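Local coordinates for protein putative NADH-flavin reductase (Streptococcus pneumoniae TIGR4, PDB 4R01) that is a putative NADH-flavin reductase that probably binds a reduced nicotinamide dinucleotide on its Rossmann fold and uses it to reduce flavin, at residues A5-N10 against V62-G67; D72-H77 against K125-A130; A101-I106 against K202-L207. One frame throughout, in Å; residues are numbered along the deposited sequence.

Contact 1: A5-N10 against V62-G67; sequences AVIAAN and VISAFG. With SO4 (sulfate ion), chain C.
The Phe66 ring turns away from 5-10, leaving its CB 4.2 Å from Ile7 CG2; beyond this contact the ring meets the His77 ring edge-to-face. The Asn10 amide does not reach 62-67: its ND2 makes a long, weak bond to sulfate O4, while OD1 is bound by the backbone N of Lys37. The strands that lead to these groups, 5-7 and 62-64, are parallel neighbours, their axes 17° apart. Ile63 N gives a short bond to Ala5 O (2.7 Å). Ile63 O in turn accepts from Ile7 N, and Ile7 O from Ala65 N at 3.1 Å. Side chains alternate between the two faces of the sheet. Ile7 and Val62 lie on one, their methyls CD1 and CG1 3.6 Å apart; Val62 brings CG1 there by setting it opposite its own backbone N (chi1 169°). Ala5 and Ser64 share that face, over which helix 76-88 places Phe84 and Leu88. Val6 and Ile63 point to the other, toward Val18 and Ile17 of helix 12-24. Past the strand ends the chains part, and a water lies within hydrogen-bonding distance of both Ala8 O (3.0 Å) and Ala65 O (2.9 Å). Ala8 has positive phi (62°), turning the chain so that Asn10 N donates to sulfate O1 at 3.1 Å; Arg33 N grips the same ion. The ion probably came from the crystallisation liquor, and its place at the loop after the first strand is consistent with a phosphate position of a bound dinucleotide. Adjacent parallel strands opening into such a loop are the core of the NAD(P)-binding Rossmann fold.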
ATOM      1  N   ALA A   5     -27.855  26.636   7.899  1.00 50.16           N
ATOM      2  CA  ALA A   5     -27.056  27.033   9.047  1.00 45.97           C
ATOM      3  C   ALA A   5     -25.779  26.204   9.084  1.00 44.98           C
ATOM      4  O   ALA A   5     -25.819  24.978   8.959  1.00 45.58           O
ATOM      5  CB  ALA A   5     -27.843  26.866  10.336  1.00 44.55           C
ATOM      6  N   VAL A   6     -24.643  26.878   9.239  1.00 40.26           N
ATOM      7  CA  VAL A   6     -23.363  26.189   9.304  1.00 36.07           C
ATOM      8  C   VAL A   6     -22.680  26.435  10.644  1.00 38.67           C
ATOM      9  O   VAL A   6     -22.250  27.550  10.939  1.00 42.27           O
ATOM     10  CB  VAL A   6     -22.424  26.627   8.165  1.00 37.23           C
ATOM     11  CG1 VAL A   6     -21.084  25.921   8.285  1.00 36.84           C
ATOM     12  CG2 VAL A   6     -23.060  26.341   6.814  1.00 37.48           C
ATOM     13  N   ILE A   7     -22.592  25.384  11.452  1.00 39.02           N
ATOM     14  CA  ILE A   7     -21.919  25.450  12.742  1.00 37.79           C
ATOM     15  C   ILE A   7     -20.406  25.446  12.531  1.00 38.78           C
ATOM     16  O   ILE A   7     -19.896  24.679  11.711  1.00 37.11           O
ATOM     17  CB  ILE A   7     -22.333  24.276  13.660  1.00 37.72           C
ATOM     18  CG1 ILE A   7     -23.663  24.578  14.354  1.00 41.63           C
ATOM     19  CG2 ILE A   7     -21.277  24.016  14.721  1.00 39.30           C
ATOM     20  CD1 ILE A   7     -24.873  24.523  13.455  1.00 42.51           C
ATOM     21  N   ALA A   8     -19.709  26.317  13.261  1.00 40.88           N
ATOM     22  CA  ALA A   8     -18.260  26.496  13.142  1.00 41.96           C
ATOM     23  C   ALA A   8     -17.874  26.966  11.743  1.00 41.96           C
ATOM     24  O   ALA A   8     -17.010  26.379  11.093  1.00 43.27           O
ATOM     25  CB  ALA A   8     -17.520  25.205  13.502  1.00 40.90           C
ATOM     26  N   ALA A   9     -18.513  28.041  11.292  1.00 43.25           N
ATOM     27  CA  ALA A   9     -18.300  28.558   9.945  1.00 43.74           C
ATOM     28  C   ALA A   9     -16.953  29.260   9.793  1.00 43.65           C
ATOM     29  O   ALA A   9     -16.542  29.588   8.680  1.00 41.37           O
ATOM     30  CB  ALA A   9     -19.429  29.503   9.568  1.00 46.06           C
ATOM     31  N   ASN A  10     -16.270  29.498  10.908  1.00 44.90           N
ATOM     32  CA  ASN A  10     -14.949  30.116  10.870  1.00 45.32           C
ATOM     33  C   ASN A  10     -13.851  29.095  10.619  1.00 41.64           C
ATOM     34  O   ASN A  10     -12.733  29.450  10.238  1.00 41.52           O
ATOM     35  CB  ASN A  10     -14.672  30.871  12.170  1.00 47.29           C
ATOM     36  CG  ASN A  10     -15.357  32.215  12.211  1.00 52.83           C
ATOM     37  OD1 ASN A  10     -15.551  32.852  11.175  1.00 51.26           O
ATOM     38  ND2 ASN A  10     -15.732  32.655  13.409  1.00 57.96           N
ATOM     39  N   VAL A  62     -29.131  21.990   8.422  1.00 46.17           N
ATOM     40  CA  VAL A  62     -28.078  22.456   9.312  1.00 43.53           C
ATOM     41  C   VAL A  62     -26.805  21.642   9.083  1.00 44.52           C
ATOM     42  O   VAL A  62     -26.813  20.419   9.219  1.00 45.43           O
ATOM     43  CB  VAL A  62     -28.504  22.356  10.788  1.00 43.45           C
ATOM     44  CG1 VAL A  62     -27.316  22.580  11.702  1.00 39.10           C
ATOM     45  CG2 VAL A  62     -29.616  23.354  11.089  1.00 47.34           C
ATOM     46  N   ILE A  63     -25.719  22.322   8.724  1.00 43.87           N
ATOM     47  CA  ILE A  63     -24.454  21.649   8.445  1.00 42.12           C
ATOM     48  C   ILE A  63     -23.434  21.906   9.545  1.00 40.81           C
ATOM     49  O   ILE A  63     -22.994  23.038   9.744  1.00 41.47           O
ATOM     50  CB  ILE A  63     -23.841  22.098   7.099  1.00 43.82           C
ATOM     51  CG1 ILE A  63     -24.808  21.841   5.940  1.00 45.22           C
ATOM     52  CG2 ILE A  63     -22.513  21.393   6.856  1.00 35.81           C
ATOM     53  CD1 ILE A  63     -25.677  23.030   5.590  1.00 45.61           C
ATOM     54  N   SER A  64     -23.053  20.853  10.256  1.00 37.66           N
ATOM     55  CA  SER A  64     -22.065  20.991  11.315  1.00 36.43           C
ATOM     56  C   SER A  64     -20.663  20.679  10.806  1.00 40.00           C
ATOM     57  O   SER A  64     -20.371  19.561  10.380  1.00 42.29           O
ATOM     58  CB  SER A  64     -22.405  20.085  12.497  1.00 33.32           C
ATOM     59  OG  SER A  64     -21.392  20.155  13.484  1.00 34.51           O
ATOM     60  N   ALA A  65     -19.806  21.692  10.847  1.00 39.70           N
ATOM     61  CA  ALA A  65     -18.404  21.543  10.495  1.00 34.34           C
ATOM     62  C   ALA A  65     -17.568  21.659  11.760  1.00 35.09           C
ATOM     63  O   ALA A  65     -16.426  22.111  11.728  1.00 37.25           O
ATOM     64  CB  ALA A  65     -17.991  22.590   9.474  1.00 36.22           C
ATOM     65  N   PHE A  66     -18.161  21.249  12.876  1.00 38.93           N
ATOM     66  CA  PHE A  66     -17.519  21.336  14.182  1.00 46.51           C
ATOM     67  C   PHE A  66     -16.228  20.527  14.243  1.00 52.23           C
ATOM     68  O   PHE A  66     -16.188  19.361  13.843  1.00 53.47           O
ATOM     69  CB  PHE A  66     -18.487  20.871  15.273  1.00 46.79           C
ATOM     70  CG  PHE A  66     -17.878  20.816  16.646  1.00 50.38           C
ATOM     71  CD1 PHE A  66     -17.686  21.973  17.382  1.00 51.42           C
ATOM     72  CD2 PHE A  66     -17.505  19.604  17.206  1.00 51.06           C
ATOM     73  CE1 PHE A  66     -17.129  21.925  18.647  1.00 52.18           C
ATOM     74  CE2 PHE A  66     -16.945  19.549  18.470  1.00 52.13           C
ATOM     75  CZ  PHE A  66     -16.757  20.713  19.191  1.00 53.29           C
ATOM     76  N   GLY A  67     -15.172  21.161  14.743  1.00 58.20           N
ATOM     77  CA  GLY A  67     -13.894  20.501  14.932  1.00 64.41           C
ATOM     78  C   GLY A  67     -13.328  20.794  16.308  1.00 73.03           C
ATOM     79  O   GLY A  67     -13.238  21.953  16.714  1.00 76.57           O
TER
HETATM   80  S   SO4 C 301     -16.113  28.889  15.023  0.99 62.86           S
HETATM   81  O1  SO4 C 301     -16.931  29.316  13.893  0.99 60.96           O
HETATM   82  O2  SO4 C 301     -16.941  28.127  15.953  0.99 61.86           O
HETATM   83  O3  SO4 C 301     -15.022  28.052  14.537  0.99 70.85           O
HETATM   84  O4  SO4 C 301     -15.553  30.056  15.699  0.99 66.31           O
HETATM   85  O   HOH W   1     -15.201  24.192  10.145  1.00 37.73           O

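Contact 2: D72-H77 against K125-A130; sequences DTLPLH and KPLAKA
A type I turn from Thr73 to Leu76 leads into helix 76-88 and sets Leu74 and His77 against the first turns of helix 125-138, at Pro126, Leu127 and Ala130. Leu74 reaches across with both methyls. CD1 lies close to Pro126 CB at 3.5 Å, whereas CD2 meets Leu127 CD1 at 4.0 Å, the two leucine side chains crossing at about a right angle. Leu127 extends CG away from its backbone N (chi1 175°), which carries CD1 to a place where it also touches His77 CE1, 4.0 Å away. The small Ala130 lets the turn come near: its CB sits 3.6 Å from Leu74 O and 4.1 Å from His77 ND1. The polar bonding stays within the turn: Leu74 O accepts His77 N at 3.2 Å and also His77 ND1 at 3.1 Å, the latter in the carbonyl plane on a lone pair and nearly in the ring plane. This second bond fixes the rotation of the imidazole, which packs obliquely on Leu127 and Ala130. Between the two segments the contact is van der Waals packing, mostly of apolar side chains. It is partly open at Pro126, and Leu127 also packs on Pro71 of the second subunit, so that part of it belongs to a subunit boundary. Here the N-terminal ends of two helices that follow neighbouring strands, 61-64 and 94-98, pack side by side, as expected of successive beta-alpha units of a Rossmann fold.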
ATOM      1  N   ASP A  72      -8.491  16.963  24.381  1.00100.57           N
ATOM      2  CA  ASP A  72      -9.318  16.577  25.520  1.00 99.02           C
ATOM      3  C   ASP A  72     -10.760  17.037  25.337  1.00 91.20           C
ATOM      4  O   ASP A  72     -11.635  16.693  26.131  1.00 89.27           O
ATOM      5  CB  ASP A  72      -8.744  17.134  26.821  1.00109.54           C
ATOM      6  CG  ASP A  72      -7.863  16.134  27.545  1.00118.01           C
ATOM      7  OD1 ASP A  72      -8.052  14.915  27.345  1.00117.76           O
ATOM      8  OD2 ASP A  72      -6.986  16.567  28.323  1.00124.77           O
ATOM      9  N   THR A  73     -11.004  17.819  24.291  1.00 64.37           N
ATOM     10  CA  THR A  73     -12.361  18.221  23.942  1.00 61.52           C
ATOM     11  C   THR A  73     -12.889  17.393  22.771  1.00 59.77           C
ATOM     12  O   THR A  73     -13.984  17.642  22.269  1.00 58.92           O
ATOM     13  CB  THR A  73     -12.441  19.716  23.583  1.00 58.14           C
ATOM     14  OG1 THR A  73     -11.368  20.053  22.696  1.00 56.99           O
ATOM     15  CG2 THR A  73     -12.342  20.570  24.840  1.00 55.36           C
ATOM     16  N   LEU A  74     -12.104  16.414  22.332  1.00 56.73           N
ATOM     17  CA  LEU A  74     -12.542  15.502  21.274  1.00 50.12           C
ATOM     18  C   LEU A  74     -13.871  14.781  21.571  1.00 47.99           C
ATOM     19  O   LEU A  74     -14.648  14.543  20.646  1.00 42.43           O
ATOM     20  CB  LEU A  74     -11.450  14.469  20.980  1.00 48.17           C
ATOM     21  CG  LEU A  74     -10.230  14.956  20.194  1.00 45.89           C
ATOM     22  CD1 LEU A  74      -9.152  13.891  20.173  1.00 43.78           C
ATOM     23  CD2 LEU A  74     -10.609  15.348  18.777  1.00 42.88           C
ATOM     24  N   PRO A  75     -14.142  14.425  22.848  1.00 54.72           N
ATOM     25  CA  PRO A  75     -15.461  13.827  23.103  1.00 56.53           C
ATOM     26  C   PRO A  75     -16.660  14.733  22.801  1.00 54.54           C
ATOM     27  O   PRO A  75     -17.791  14.247  22.817  1.00 57.18           O
ATOM     28  CB  PRO A  75     -15.410  13.508  24.600  1.00 60.86           C
ATOM     29  CG  PRO A  75     -13.981  13.266  24.871  1.00 60.50           C
ATOM     30  CD  PRO A  75     -13.243  14.244  24.005  1.00 56.36           C
ATOM     31  N   LEU A  76     -16.424  16.012  22.528  1.00 49.08           N
ATOM     32  CA  LEU A  76     -17.516  16.938  22.241  1.00 45.80           C
ATOM     33  C   LEU A  76     -18.184  16.640  20.901  1.00 39.62           C
ATOM     34  O   LEU A  76     -19.290  17.118  20.635  1.00 37.44           O
ATOM     35  CB  LEU A  76     -17.015  18.383  22.261  1.00 43.94           C
ATOM     36  CG  LEU A  76     -16.649  18.934  23.638  1.00 42.56           C
ATOM     37  CD1 LEU A  76     -16.137  20.359  23.520  1.00 44.00           C
ATOM     38  CD2 LEU A  76     -17.843  18.862  24.573  1.00 42.13           C
ATOM     39  N   HIS A  77     -17.513  15.857  20.060  1.00 34.81           N
ATOM     40  CA  HIS A  77     -18.099  15.418  18.799  1.00 36.52           C
ATOM     41  C   HIS A  77     -19.366  14.614  19.059  1.00 39.07           C
ATOM     42  O   HIS A  77     -20.384  14.807  18.395  1.00 41.97           O
ATOM     43  CB  HIS A  77     -17.104  14.582  17.989  1.00 37.69           C
ATOM     44  CG  HIS A  77     -16.090  15.395  17.246  1.00 39.32           C
ATOM     45  ND1 HIS A  77     -14.848  15.691  17.765  1.00 42.34           N
ATOM     46  CD2 HIS A  77     -16.136  15.976  16.025  1.00 35.58           C
ATOM     47  CE1 HIS A  77     -14.172  16.418  16.895  1.00 40.80           C
ATOM     48  NE2 HIS A  77     -14.931  16.607  15.830  1.00 37.37           N
ATOM     49  N   LYS A 125      -5.637   8.338  15.481  1.00 33.72           N
ATOM     50  CA  LYS A 125      -6.653   7.575  16.201  1.00 33.60           C
ATOM     51  C   LYS A 125      -7.581   8.390  17.116  1.00 35.55           C
ATOM     52  O   LYS A 125      -8.781   8.123  17.140  1.00 38.78           O
ATOM     53  CB  LYS A 125      -5.980   6.470  17.017  1.00 37.08           C
ATOM     54  CG  LYS A 125      -5.340   5.397  16.161  1.00 40.72           C
ATOM     55  CD  LYS A 125      -4.813   4.256  17.006  1.00 43.01           C
ATOM     56  CE  LYS A 125      -4.327   3.110  16.132  1.00 42.48           C
ATOM     57  NZ  LYS A 125      -3.694   2.033  16.940  1.00 43.94           N
ATOM     58  N   PRO A 126      -7.050   9.373  17.872  1.00 35.12           N
ATOM     59  CA  PRO A 126      -7.974  10.115  18.739  1.00 35.28           C
ATOM     60  C   PRO A 126      -9.093  10.837  17.985  1.00 35.36           C
ATOM     61  O   PRO A 126     -10.253  10.726  18.380  1.00 38.71           O
ATOM     62  CB  PRO A 126      -7.058  11.120  19.442  1.00 33.71           C
ATOM     63  CG  PRO A 126      -5.737  10.451  19.468  1.00 35.97           C
ATOM     64  CD  PRO A 126      -5.647   9.739  18.149  1.00 34.83           C
ATOM     65  N   LEU A 127      -8.757  11.557  16.920  1.00 34.38           N
ATOM     66  CA  LEU A 127      -9.778  12.236  16.127  1.00 34.31           C
ATOM     67  C   LEU A 127     -10.663  11.230  15.398  1.00 33.42           C
ATOM     68  O   LEU A 127     -11.886  11.361  15.387  1.00 35.71           O
ATOM     69  CB  LEU A 127      -9.140  13.194  15.121  1.00 35.54           C
ATOM     70  CG  LEU A 127     -10.116  13.872  14.154  1.00 40.13           C
ATOM     71  CD1 LEU A 127     -11.172  14.664  14.921  1.00 38.37           C
ATOM     72  CD2 LEU A 127      -9.380  14.766  13.166  1.00 42.22           C
ATOM     73  N   ALA A 128     -10.032  10.226  14.796  1.00 33.72           N
ATOM     74  CA  ALA A 128     -10.740   9.202  14.026  1.00 31.41           C
ATOM     75  C   ALA A 128     -11.738   8.437  14.886  1.00 32.80           C
ATOM     76  O   ALA A 128     -12.829   8.095  14.430  1.00 32.75           O
ATOM     77  CB  ALA A 128      -9.747   8.237  13.394  1.00 27.48           C
ATOM     78  N   LYS A 129     -11.358   8.172  16.131  1.00 34.41           N
ATOM     79  CA  LYS A 129     -12.229   7.451  17.046  1.00 40.81           C
ATOM     80  C   LYS A 129     -13.424   8.310  17.442  1.00 39.81           C
ATOM     81  O   LYS A 129     -14.554   7.829  17.497  1.00 38.85           O
ATOM     82  CB  LYS A 129     -11.460   7.015  18.293  1.00 48.56           C
ATOM     83  CG  LYS A 129     -12.113   5.872  19.032  1.00 58.84           C
ATOM     84  CD  LYS A 129     -11.629   4.549  18.470  1.00 64.52           C
ATOM     85  CE  LYS A 129     -12.786   3.604  18.218  1.00 66.82           C
ATOM     86  NZ  LYS A 129     -12.317   2.303  17.660  1.00 65.18           N
ATOM     87  N   ALA A 130     -13.165   9.585  17.721  1.00 38.57           N
ATOM     88  CA  ALA A 130     -14.226  10.509  18.096  1.00 39.47           C
ATOM     89  C   ALA A 130     -15.212  10.675  16.947  1.00 36.54           C
ATOM     90  O   ALA A 130     -16.420  10.752  17.162  1.00 39.77           O
ATOM     91  CB  ALA A 130     -13.648  11.857  18.503  1.00 42.29           C
TER

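Contact 3: A101-I106 against K202-L207; sequences AGSLYI and KERISL
Arg204 sends its guanidinium group from strand 203-209 to the end of the type I turn Ala101-Leu104 and to Tyr105 just after it. Its chain leaves with CG opposite the backbone N (chi1 164°), runs straight through the second torsion and bends at the third (chi3 63°), which turns the planar head so that both terminal nitrogens reach one carbonyl. NH2 donates to Ser103 O at 3.0 Å, with the oxygen close to the guanidinium plane but the nitrogen well above the plane of the carbonyl; NH1 adds a weak bond to the same oxygen. Over one face of the guanidinium lies Leu104 CD2, 3.8 Å from Arg204 CZ and above the centre of the group. The same methyl touches Ser206 CB at 3.9 Å, while Ser206 OG is hydrogen-bonded to Gly169 O. At the edge stands Tyr105, whose CD2 comes within 3.3 Å of Arg204 NH2; ring and guanidinium planes are 90° apart. Arg204 NE forms a salt bridge with Glu170, so the buried charge is probably offset by that carboxylate. The turn belongs to the long loop between strand 94-98 and helix 125-138. Leu135 of that helix touches both Ser103 and Arg204, and strand 203-209 itself runs between strands 145-150 and 165-168.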
ATOM      1  N   ALA A 101     -12.697  10.106   7.486  1.00 35.81           N
ATOM      2  CA  ALA A 101     -12.540   8.984   6.569  1.00 33.40           C
ATOM      3  C   ALA A 101     -12.228   7.695   7.322  1.00 32.00           C
ATOM      4  O   ALA A 101     -12.412   6.600   6.795  1.00 33.31           O
ATOM      5  CB  ALA A 101     -11.447   9.279   5.548  1.00 28.72           C
ATOM      6  N   GLY A 102     -11.764   7.833   8.561  1.00 28.65           N
ATOM      7  CA  GLY A 102     -11.343   6.693   9.360  1.00 26.42           C
ATOM      8  C   GLY A 102     -12.418   5.653   9.628  1.00 28.24           C
ATOM      9  O   GLY A 102     -12.109   4.500   9.927  1.00 30.40           O
ATOM     10  N   SER A 103     -13.681   6.057   9.513  1.00 27.59           N
ATOM     11  CA  SER A 103     -14.804   5.178   9.831  1.00 29.10           C
ATOM     12  C   SER A 103     -15.328   4.434   8.608  1.00 24.08           C
ATOM     13  O   SER A 103     -16.300   3.685   8.700  1.00 28.88           O
ATOM     14  CB  SER A 103     -15.941   5.979  10.461  1.00 29.60           C
ATOM     15  OG  SER A 103     -16.481   6.901   9.529  1.00 31.80           O
ATOM     16  N   LEU A 104     -14.700   4.663   7.460  1.00 24.41           N
ATOM     17  CA  LEU A 104     -15.071   3.969   6.233  1.00 27.08           C
ATOM     18  C   LEU A 104     -14.744   2.485   6.343  1.00 29.78           C
ATOM     19  O   LEU A 104     -13.700   2.113   6.876  1.00 32.83           O
ATOM     20  CB  LEU A 104     -14.355   4.586   5.029  1.00 22.49           C
ATOM     21  CG  LEU A 104     -14.832   5.981   4.620  1.00 24.02           C
ATOM     22  CD1 LEU A 104     -13.838   6.650   3.681  1.00 21.99           C
ATOM     23  CD2 LEU A 104     -16.215   5.905   3.982  1.00 23.03           C
ATOM     24  N   TYR A 105     -15.645   1.642   5.849  1.00 34.09           N
ATOM     25  CA  TYR A 105     -15.419   0.199   5.824  1.00 37.67           C
ATOM     26  C   TYR A 105     -14.421  -0.180   4.733  1.00 34.97           C
ATOM     27  O   TYR A 105     -14.407   0.420   3.659  1.00 33.14           O
ATOM     28  CB  TYR A 105     -16.735  -0.553   5.610  1.00 41.02           C
ATOM     29  CG  TYR A 105     -17.747  -0.351   6.713  1.00 45.15           C
ATOM     30  CD1 TYR A 105     -17.742  -1.158   7.842  1.00 48.21           C
ATOM     31  CD2 TYR A 105     -18.713   0.643   6.624  1.00 45.83           C
ATOM     32  CE1 TYR A 105     -18.669  -0.981   8.853  1.00 52.56           C
ATOM     33  CE2 TYR A 105     -19.643   0.829   7.630  1.00 48.72           C
ATOM     34  CZ  TYR A 105     -19.617   0.015   8.742  1.00 52.96           C
ATOM     35  OH  TYR A 105     -20.543   0.197   9.745  1.00 56.09           O
ATOM     36  N   ILE A 106     -13.596  -1.184   5.011  1.00 37.79           N
ATOM     37  CA  ILE A 106     -12.557  -1.602   4.077  1.00 39.33           C
ATOM     38  C   ILE A 106     -13.108  -2.374   2.875  1.00 42.14           C
ATOM     39  O   ILE A 106     -12.521  -2.340   1.793  1.00 43.36           O
ATOM     40  CB  ILE A 106     -11.493  -2.471   4.777  1.00 45.48           C
ATOM     41  CG1 ILE A 106     -12.134  -3.726   5.364  1.00 53.63           C
ATOM     42  CG2 ILE A 106     -10.793  -1.685   5.869  1.00 46.81           C
ATOM     43  CD1 ILE A 106     -11.143  -4.682   5.954  1.00 55.43           C
ATOM     44  N   LYS A 202     -30.406   9.628   6.480  1.00 56.58           N
ATOM     45  CA  LYS A 202     -30.081   8.651   7.522  1.00 54.48           C
ATOM     46  C   LYS A 202     -29.049   7.629   7.047  1.00 52.84           C
ATOM     47  O   LYS A 202     -29.173   6.435   7.315  1.00 54.29           O
ATOM     48  CB  LYS A 202     -31.343   7.935   8.008  1.00 52.17           C
ATOM     49  CG  LYS A 202     -32.436   8.863   8.513  1.00 50.90           C
ATOM     50  CD  LYS A 202     -33.610   8.069   9.053  1.00 53.52           C
ATOM     51  CE  LYS A 202     -34.802   8.958   9.339  1.00 52.57           C
ATOM     52  NZ  LYS A 202     -35.940   8.164   9.871  1.00 56.16           N
ATOM     53  N   GLU A 203     -28.029   8.107   6.342  1.00 51.35           N
ATOM     54  CA  GLU A 203     -26.929   7.253   5.913  1.00 52.33           C
ATOM     55  C   GLU A 203     -25.675   8.082   5.662  1.00 50.57           C
ATOM     56  O   GLU A 203     -25.726   9.313   5.655  1.00 51.64           O
ATOM     57  CB  GLU A 203     -27.313   6.463   4.660  1.00 56.73           C
ATOM     58  CG  GLU A 203     -27.890   7.300   3.532  1.00 57.78           C
ATOM     59  CD  GLU A 203     -28.125   6.491   2.268  1.00 56.72           C
ATOM     60  OE1 GLU A 203     -27.139   5.982   1.694  1.00 55.73           O
ATOM     61  OE2 GLU A 203     -29.295   6.355   1.855  1.00 56.92           O
ATOM     62  N   ARG A 204     -24.545   7.407   5.475  1.00 47.35           N
ATOM     63  CA  ARG A 204     -23.294   8.105   5.217  1.00 42.89           C
ATOM     64  C   ARG A 204     -22.854   8.018   3.764  1.00 41.64           C
ATOM     65  O   ARG A 204     -22.857   6.943   3.164  1.00 38.82           O
ATOM     66  CB  ARG A 204     -22.164   7.567   6.095  1.00 41.66           C
ATOM     67  CG  ARG A 204     -20.807   7.999   5.555  1.00 42.49           C
ATOM     68  CD  ARG A 204     -19.650   7.447   6.324  1.00 42.97           C
ATOM     69  NE  ARG A 204     -19.580   5.994   6.272  1.00 37.91           N
ATOM     70  CZ  ARG A 204     -18.634   5.301   6.887  1.00 37.91           C
ATOM     71  NH1 ARG A 204     -17.695   5.950   7.562  1.00 36.92           N
ATOM     72  NH2 ARG A 204     -18.617   3.979   6.824  1.00 44.10           N
ATOM     73  N   ILE A 205     -22.462   9.162   3.214  1.00 40.05           N
ATOM     74  CA  ILE A 205     -21.822   9.206   1.912  1.00 39.86           C
ATOM     75  C   ILE A 205     -20.355   9.584   2.074  1.00 36.87           C
ATOM     76  O   ILE A 205     -19.940  10.044   3.139  1.00 34.91           O
ATOM     77  CB  ILE A 205     -22.510  10.211   0.981  1.00 39.74           C
ATOM     78  CG1 ILE A 205     -22.503  11.604   1.617  1.00 34.61           C
ATOM     79  CG2 ILE A 205     -23.931   9.763   0.685  1.00 40.39           C
ATOM     80  CD1 ILE A 205     -23.169  12.663   0.770  1.00 37.28           C
ATOM     81  N   SER A 206     -19.571   9.388   1.018  1.00 33.93           N
ATOM     82  CA  SER A 206     -18.161   9.768   1.039  1.00 31.90           C
ATOM     83  C   SER A 206     -17.780  10.495  -0.247  1.00 31.12           C
ATOM     84  O   SER A 206     -18.372  10.260  -1.304  1.00 31.20           O
ATOM     85  CB  SER A 206     -17.271   8.538   1.243  1.00 32.24           C
ATOM     86  OG  SER A 206     -17.539   7.549   0.266  1.00 32.58           O
ATOM     87  N   LEU A 207     -16.792  11.381  -0.150  1.00 30.21           N
ATOM     88  CA  LEU A 207     -16.380  12.201  -1.284  1.00 30.20           C
ATOM     89  C   LEU A 207     -14.883  12.078  -1.552  1.00 30.02           C
ATOM     90  O   LEU A 207     -14.102  11.843  -0.629  1.00 28.87           O
ATOM     91  CB  LEU A 207     -16.754  13.666  -1.041  1.00 25.23           C
ATOM     92  CG  LEU A 207     -18.250  13.950  -0.906  1.00 27.22           C
ATOM     93  CD1 LEU A 207     -18.488  15.385  -0.453  1.00 29.27           C
ATOM     94  CD2 LEU A 207     -18.948  13.682  -2.226  1.00 29.41           C
TER

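Contacts 1 and 3 reach the same mixed sheet on opposite sides of the chain's centre, about 19 Å apart between centres: contact 1 pairs strands 3-7 and 61-64, and contact 3 ties a loop to strand 203-209. Contact 2 lies about 17 Å from each, where helices 76-88 and 125-138 begin. Contact 1 closes before the other two open, whereas the segments of contacts 2 and 3 alternate, 72-77, 101-106, 125-130, 202-207. Phe66 and His77 make contacts 1 and 2 touch; contacts 2 and 3 approach to about 5 Å between nearest atoms. Contacts 1 and 2 lie within residues 5-130, which include the probable dinucleotide site; contact 3 brings in the C-terminal strand.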